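PDB 3K25: Slr1438 protein, which is of unknown function but belongs to the aldose 1-epimerase (galactose mutarotase-like) family, whose members are generally assigned carbohydrate binding and isomerase activity. Local coordinates for residues L16-L27 with Y136-R144. Residues are numbered along the deposited sequence; the frame is centred on the assembly and turned at random.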
ATOM      1  N   LEU A  16       9.589  -7.192 -13.609  1.00 29.00           N
ATOM      2  CA  LEU A  16       8.827  -8.430 -13.712  1.00 32.96           C
ATOM      3  C   LEU A  16       7.953  -8.412 -14.957  1.00 38.65           C
ATOM      4  O   LEU A  16       7.463  -7.351 -15.366  1.00 39.33           O
ATOM      5  CB  LEU A  16       7.962  -8.638 -12.461  1.00 26.81           C
ATOM      6  CG  LEU A  16       8.655  -9.204 -11.216  1.00 21.50           C
ATOM      7  CD1 LEU A  16       9.602  -8.161 -10.614  1.00 19.00           C
ATOM      8  CD2 LEU A  16       7.597  -9.625 -10.193  1.00 20.21           C
ATOM      9  N   GLU A  17       7.761  -9.586 -15.560  1.00 27.83           N
ATOM     10  CA  GLU A  17       6.938  -9.670 -16.754  1.00 36.37           C
ATOM     11  C   GLU A  17       6.373 -11.035 -17.135  1.00 41.91           C
ATOM     12  O   GLU A  17       6.887 -12.091 -16.740  1.00 38.95           O
ATOM     13  CB  GLU A  17       7.711  -9.108 -17.956  1.00 40.31           C
ATOM     14  CG  GLU A  17       7.699 -10.003 -19.182  1.00 48.18           C
ATOM     15  CD  GLU A  17       8.427  -9.404 -20.358  1.00 53.83           C
ATOM     16  OE1 GLU A  17       7.930  -8.410 -20.919  1.00 55.72           O
ATOM     17  OE2 GLU A  17       9.502  -9.926 -20.718  1.00 57.07           O
ATOM     18  N   ASP A  18       5.287 -10.955 -17.905  1.00 25.80           N
ATOM     19  CA  ASP A  18       4.589 -12.086 -18.495  1.00 36.90           C
ATOM     20  C   ASP A  18       4.411 -11.622 -19.940  1.00 45.11           C
ATOM     21  O   ASP A  18       3.446 -10.920 -20.261  1.00 47.22           O
ATOM     22  CB  ASP A  18       3.218 -12.322 -17.840  1.00 37.39           C
ATOM     23  CG  ASP A  18       2.420 -13.459 -18.514  1.00 44.44           C
ATOM     24  OD1 ASP A  18       3.030 -14.402 -19.080  1.00 49.29           O
ATOM     25  OD2 ASP A  18       1.169 -13.417 -18.457  1.00 46.24           O
ATOM     26  N   ASP A  19       5.369 -11.992 -20.797  1.00 37.66           N
ATOM     27  CA  ASP A  19       5.353 -11.609 -22.212  1.00 47.68           C
ATOM     28  C   ASP A  19       4.092 -12.075 -22.912  1.00 57.00           C
ATOM     29  O   ASP A  19       3.806 -11.649 -24.023  1.00 61.28           O
ATOM     30  CB  ASP A  19       6.592 -12.146 -22.956  1.00 48.62           C
ATOM     31  CG  ASP A  19       6.754 -13.657 -22.841  1.00 50.94           C
ATOM     32  OD1 ASP A  19       5.736 -14.370 -22.728  1.00 51.59           O
ATOM     33  OD2 ASP A  19       7.910 -14.136 -22.882  1.00 51.30           O
ATOM     34  N   GLN A  20       3.341 -12.947 -22.249  1.00 47.27           N
ATOM     35  CA  GLN A  20       2.101 -13.458 -22.799  1.00 58.01           C
ATOM     36  C   GLN A  20       0.972 -12.471 -22.596  1.00 60.15           C
ATOM     37  O   GLN A  20       0.257 -12.139 -23.530  1.00 65.44           O
ATOM     38  CB  GLN A  20       1.748 -14.791 -22.148  1.00 59.88           C
ATOM     39  CG  GLN A  20       2.577 -15.925 -22.683  1.00 69.15           C
ATOM     40  CD  GLN A  20       2.594 -15.915 -24.193  1.00 74.00           C
ATOM     41  OE1 GLN A  20       1.545 -15.987 -24.836  1.00 75.81           O
ATOM     42  NE2 GLN A  20       3.783 -15.809 -24.770  1.00 78.25           N
ATOM     43  N   SER A  21       0.815 -12.000 -21.370  1.00 47.19           N
ATOM     44  CA  SER A  21      -0.240 -11.045 -21.064  1.00 48.59           C
ATOM     45  C   SER A  21       0.248  -9.646 -21.348  1.00 49.25           C
ATOM     46  O   SER A  21      -0.503  -8.688 -21.195  1.00 51.47           O
ATOM     47  CB  SER A  21      -0.617 -11.137 -19.593  1.00 43.80           C
ATOM     48  OG  SER A  21       0.511 -10.848 -18.780  1.00 36.65           O
ATOM     49  N   LEU A  22       1.507  -9.533 -21.767  1.00 56.30           N
ATOM     50  CA  LEU A  22       2.106  -8.231 -22.037  1.00 54.57           C
ATOM     51  C   LEU A  22       2.076  -7.408 -20.754  1.00 46.55           C
ATOM     52  O   LEU A  22       1.720  -6.225 -20.755  1.00 46.36           O
ATOM     53  CB  LEU A  22       1.348  -7.499 -23.148  1.00 60.15           C
ATOM     54  CG  LEU A  22       1.893  -7.690 -24.564  1.00 67.59           C
ATOM     55  CD1 LEU A  22       1.960  -9.165 -24.899  1.00 71.46           C
ATOM     56  CD2 LEU A  22       1.005  -6.959 -25.544  1.00 71.89           C
ATOM     57  N   ALA A  23       2.458  -8.050 -19.656  1.00 48.74           N
ATOM     58  CA  ALA A  23       2.475  -7.397 -18.358  1.00 39.89           C
ATOM     59  C   ALA A  23       3.890  -7.226 -17.819  1.00 30.94           C
ATOM     60  O   ALA A  23       4.685  -8.171 -17.801  1.00 30.90           O
ATOM     61  CB  ALA A  23       1.643  -8.193 -17.367  1.00 39.47           C
ATOM     62  N   ARG A  24       4.198  -6.012 -17.384  1.00 55.98           N
ATOM     63  CA  ARG A  24       5.500  -5.729 -16.817  1.00 47.25           C
ATOM     64  C   ARG A  24       5.384  -4.826 -15.598  1.00 38.21           C
ATOM     65  O   ARG A  24       4.590  -3.874 -15.568  1.00 37.08           O
ATOM     66  CB  ARG A  24       6.436  -5.128 -17.876  1.00 50.47           C
ATOM     67  CG  ARG A  24       5.809  -4.125 -18.850  1.00 54.52           C
ATOM     68  CD  ARG A  24       6.515  -4.211 -20.210  1.00 60.02           C
ATOM     69  NE  ARG A  24       7.970  -4.151 -20.078  1.00 58.83           N
ATOM     70  CZ  ARG A  24       8.817  -4.877 -20.803  1.00 60.46           C
ATOM     71  NH1 ARG A  24       8.357  -5.720 -21.712  1.00 66.04           N
ATOM     72  NH2 ARG A  24      10.124  -4.764 -20.615  1.00 58.59           N
ATOM     73  N   LEU A  25       6.169  -5.149 -14.579  1.00 38.20           N
ATOM     74  CA  LEU A  25       6.143  -4.392 -13.338  1.00 30.73           C
ATOM     75  C   LEU A  25       7.554  -4.002 -12.897  1.00 24.43           C
ATOM     76  O   LEU A  25       8.535  -4.710 -13.177  1.00 23.48           O
ATOM     77  CB  LEU A  25       5.437  -5.232 -12.265  1.00 30.96           C
ATOM     78  CG  LEU A  25       5.265  -4.719 -10.833  1.00 29.07           C
ATOM     79  CD1 LEU A  25       4.039  -5.394 -10.222  1.00 27.30           C
ATOM     80  CD2 LEU A  25       6.522  -4.988 -10.006  1.00 30.65           C
ATOM     81  N   SER A  26       7.648  -2.866 -12.218  1.00 40.01           N
ATOM     82  CA  SER A  26       8.923  -2.382 -11.724  1.00 34.39           C
ATOM     83  C   SER A  26       8.878  -2.283 -10.209  1.00 28.76           C
ATOM     84  O   SER A  26       8.053  -1.560  -9.649  1.00 28.15           O
ATOM     85  CB  SER A  26       9.245  -1.011 -12.325  1.00 35.02           C
ATOM     86  OG  SER A  26       9.245  -1.065 -13.742  1.00 37.22           O
ATOM     87  N   LEU A  27       9.767  -3.018  -9.547  1.00 29.19           N
ATOM     88  CA  LEU A  27       9.836  -3.011  -8.094  1.00 25.25           C
ATOM     89  C   LEU A  27      11.247  -2.620  -7.645  1.00 21.62           C
ATOM     90  O   LEU A  27      12.225  -3.196  -8.106  1.00 20.56           O
ATOM     91  CB  LEU A  27       9.429  -4.393  -7.567  1.00 26.31           C
ATOM     92  CG  LEU A  27       9.717  -4.863  -6.142  1.00 27.32           C
ATOM     93  CD1 LEU A  27       9.485  -3.782  -5.125  1.00 27.31           C
ATOM     94  CD2 LEU A  27       8.840  -6.067  -5.879  1.00 29.96           C
ATOM     95  N   TYR A 136       5.765 -10.917  -4.092  1.00 37.20           N
ATOM     96  CA  TYR A 136       5.061 -10.216  -5.149  1.00 37.17           C
ATOM     97  C   TYR A 136       5.027 -11.163  -6.338  1.00 42.51           C
ATOM     98  O   TYR A 136       6.066 -11.575  -6.844  1.00 44.63           O
ATOM     99  CB  TYR A 136       5.784  -8.927  -5.518  1.00 33.95           C
ATOM    100  CG  TYR A 136       6.086  -8.019  -4.348  1.00 31.37           C
ATOM    101  CD1 TYR A 136       7.024  -8.384  -3.389  1.00 31.42           C
ATOM    102  CD2 TYR A 136       5.476  -6.769  -4.230  1.00 28.72           C
ATOM    103  CE1 TYR A 136       7.359  -7.536  -2.354  1.00 28.92           C
ATOM    104  CE2 TYR A 136       5.807  -5.907  -3.190  1.00 26.52           C
ATOM    105  CZ  TYR A 136       6.756  -6.298  -2.260  1.00 27.60           C
ATOM    106  OH  TYR A 136       7.156  -5.434  -1.264  1.00 30.86           O
ATOM    107  N   GLN A 137       3.819 -11.515  -6.761  1.00 24.51           N
ATOM    108  CA  GLN A 137       3.608 -12.437  -7.872  1.00 27.24           C
ATOM    109  C   GLN A 137       2.835 -11.745  -8.974  1.00 30.07           C
ATOM    110  O   GLN A 137       1.757 -11.210  -8.744  1.00 31.30           O
ATOM    111  CB  GLN A 137       2.853 -13.662  -7.368  1.00 28.33           C
ATOM    112  CG  GLN A 137       3.507 -14.217  -6.124  1.00 27.41           C
ATOM    113  CD  GLN A 137       2.664 -15.232  -5.407  1.00 27.03           C
ATOM    114  OE1 GLN A 137       1.484 -15.400  -5.701  1.00 30.08           O
ATOM    115  NE2 GLN A 137       3.264 -15.909  -4.442  1.00 31.07           N
ATOM    116  N   LEU A 138       3.417 -11.754 -10.170  1.00 25.68           N
ATOM    117  CA  LEU A 138       2.818 -11.126 -11.340  1.00 27.23           C
ATOM    118  C   LEU A 138       2.440 -12.157 -12.395  1.00 33.04           C
ATOM    119  O   LEU A 138       3.295 -12.901 -12.861  1.00 32.54           O
ATOM    120  CB  LEU A 138       3.797 -10.140 -11.963  1.00 23.75           C
ATOM    121  CG  LEU A 138       3.209  -9.412 -13.173  1.00 26.20           C
ATOM    122  CD1 LEU A 138       2.436  -8.201 -12.659  1.00 24.97           C
ATOM    123  CD2 LEU A 138       4.314  -8.965 -14.142  1.00 25.22           C
ATOM    124  N   GLN A 139       1.158 -12.206 -12.746  1.00 32.93           N
ATOM    125  CA  GLN A 139       0.673 -13.110 -13.782  1.00 40.88           C
ATOM    126  C   GLN A 139      -0.501 -12.486 -14.512  1.00 46.28           C
ATOM    127  O   GLN A 139      -1.285 -11.735 -13.930  1.00 45.11           O
ATOM    128  CB  GLN A 139       0.194 -14.454 -13.234  1.00 43.30           C
ATOM    129  CG  GLN A 139      -0.837 -15.083 -14.199  1.00 54.38           C
ATOM    130  CD  GLN A 139      -1.507 -16.344 -13.689  1.00 59.81           C
ATOM    131  OE1 GLN A 139      -1.921 -16.424 -12.527  1.00 63.95           O
ATOM    132  NE2 GLN A 139      -1.643 -17.336 -14.571  1.00 59.02           N
ATOM    133  N   GLY A 140      -0.619 -12.830 -15.791  1.00 42.97           N
ATOM    134  CA  GLY A 140      -1.705 -12.335 -16.604  1.00 49.05           C
ATOM    135  C   GLY A 140      -2.004 -10.873 -16.379  1.00 49.56           C
ATOM    136  O   GLY A 140      -1.174 -10.020 -16.666  1.00 49.22           O
ATOM    137  N   HIS A 141      -3.188 -10.577 -15.858  1.00 61.49           N
ATOM    138  CA  HIS A 141      -3.570  -9.193 -15.634  1.00 61.35           C
ATOM    139  C   HIS A 141      -3.721  -8.841 -14.164  1.00 54.78           C
ATOM    140  O   HIS A 141      -4.517  -7.971 -13.803  1.00 54.54           O
ATOM    141  CB  HIS A 141      -4.870  -8.892 -16.381  1.00 70.70           C
ATOM    142  CG  HIS A 141      -4.717  -8.862 -17.870  1.00 81.43           C
ATOM    143  ND1 HIS A 141      -4.053  -7.851 -18.531  1.00 88.00           N
ATOM    144  CD2 HIS A 141      -5.128  -9.728 -18.827  1.00 85.57           C
ATOM    145  CE1 HIS A 141      -4.063  -8.094 -19.830  1.00 91.82           C
ATOM    146  NE2 HIS A 141      -4.709  -9.227 -20.036  1.00 91.97           N
ATOM    147  N   SER A 142      -2.949  -9.496 -13.308  1.00 66.74           N
ATOM    148  CA  SER A 142      -3.062  -9.199 -11.893  1.00 59.15           C
ATOM    149  C   SER A 142      -1.755  -9.216 -11.117  1.00 52.07           C
ATOM    150  O   SER A 142      -0.749  -9.783 -11.557  1.00 53.96           O
ATOM    151  CB  SER A 142      -4.047 -10.172 -11.236  1.00 59.46           C
ATOM    152  OG  SER A 142      -3.511 -11.481 -11.166  1.00 60.25           O
ATOM    153  N   LEU A 143      -1.793  -8.578  -9.952  1.00 42.75           N
ATOM    154  CA  LEU A 143      -0.658  -8.518  -9.041  1.00 34.42           C
ATOM    155  C   LEU A 143      -1.124  -8.957  -7.671  1.00 29.09           C
ATOM    156  O   LEU A 143      -2.057  -8.379  -7.105  1.00 29.00           O
ATOM    157  CB  LEU A 143      -0.093  -7.105  -8.931  1.00 30.77           C
ATOM    158  CG  LEU A 143       0.999  -7.018  -7.863  1.00 26.37           C
ATOM    159  CD1 LEU A 143       2.016  -8.127  -8.031  1.00 25.95           C
ATOM    160  CD2 LEU A 143       1.652  -5.670  -7.963  1.00 21.98           C
ATOM    161  N   ARG A 144      -0.467  -9.980  -7.143  1.00 35.09           N
ATOM    162  CA  ARG A 144      -0.804 -10.519  -5.832  1.00 31.27           C
ATOM    163  C   ARG A 144       0.406 -10.347  -4.933  1.00 28.19           C
ATOM    164  O   ARG A 144       1.534 -10.617  -5.343  1.00 28.68           O
ATOM    165  CB  ARG A 144      -1.143 -12.014  -5.940  1.00 33.23           C
ATOM    166  CG  ARG A 144      -1.633 -12.642  -4.642  1.00 33.32           C
ATOM    167  CD  ARG A 144      -1.737 -14.170  -4.738  1.00 37.09           C
ATOM    168  NE  ARG A 144      -2.486 -14.749  -3.617  1.00 34.60           N
ATOM    169  CZ  ARG A 144      -3.778 -14.517  -3.392  1.00 34.87           C
ATOM    170  NH1 ARG A 144      -4.460 -13.721  -4.214  1.00 31.46           N
ATOM    171  NH2 ARG A 144      -4.393 -15.076  -2.352  1.00 36.97           N
TER
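Asp18 OD2 is the polar centre where two hairpin turns meet. Gly140 N reaches it across the contact at 3.3 Å, a weak bond bent to 131°, and Ser21 N adds a second weak bond from its own turn. Ser21 OG lies 2.7 Å from the same oxygen and 2.8 Å from Gly140 O; its one hydroxyl proton has both oxygens within reach. A chi1 of 60° tucks OG between the two backbone branches of Ser21, where it faces both Asp18 OD2 and Gly140 O. Inside the first turn, Leu22 and Ala23 both face Asp18 in a G1 beta bulge.

Away from the turns, toward Leu27 and Tyr136, the packing becomes apolar. Leu138, CG anti to its backbone N, sends its two methyls to different partners: CD2 lies 4.0 Å from Leu16 CB, while CD1 meets Leu25 CD1. Leu25 also crosses Leu143 at about a right angle. Farther along, Leu27 CD2 stands 3.7 Å from the Tyr136 ring centroid and 11° off the ring normal, a CH-pi contact over the face.

The axes of strands 23-27 and 136-139, roughly antiparallel at 157°, approach to 7.8 Å, a separation of stacked layers and not of paired neighbours in one sheet. Strand 34-40, next to 23-28 in its sheet, adds Val35 against Tyr136 and Trp38 against Leu138; Leu114 of strand 110-117, neighbour of 130-139 in the other sheet, touches both Leu27 and Tyr136.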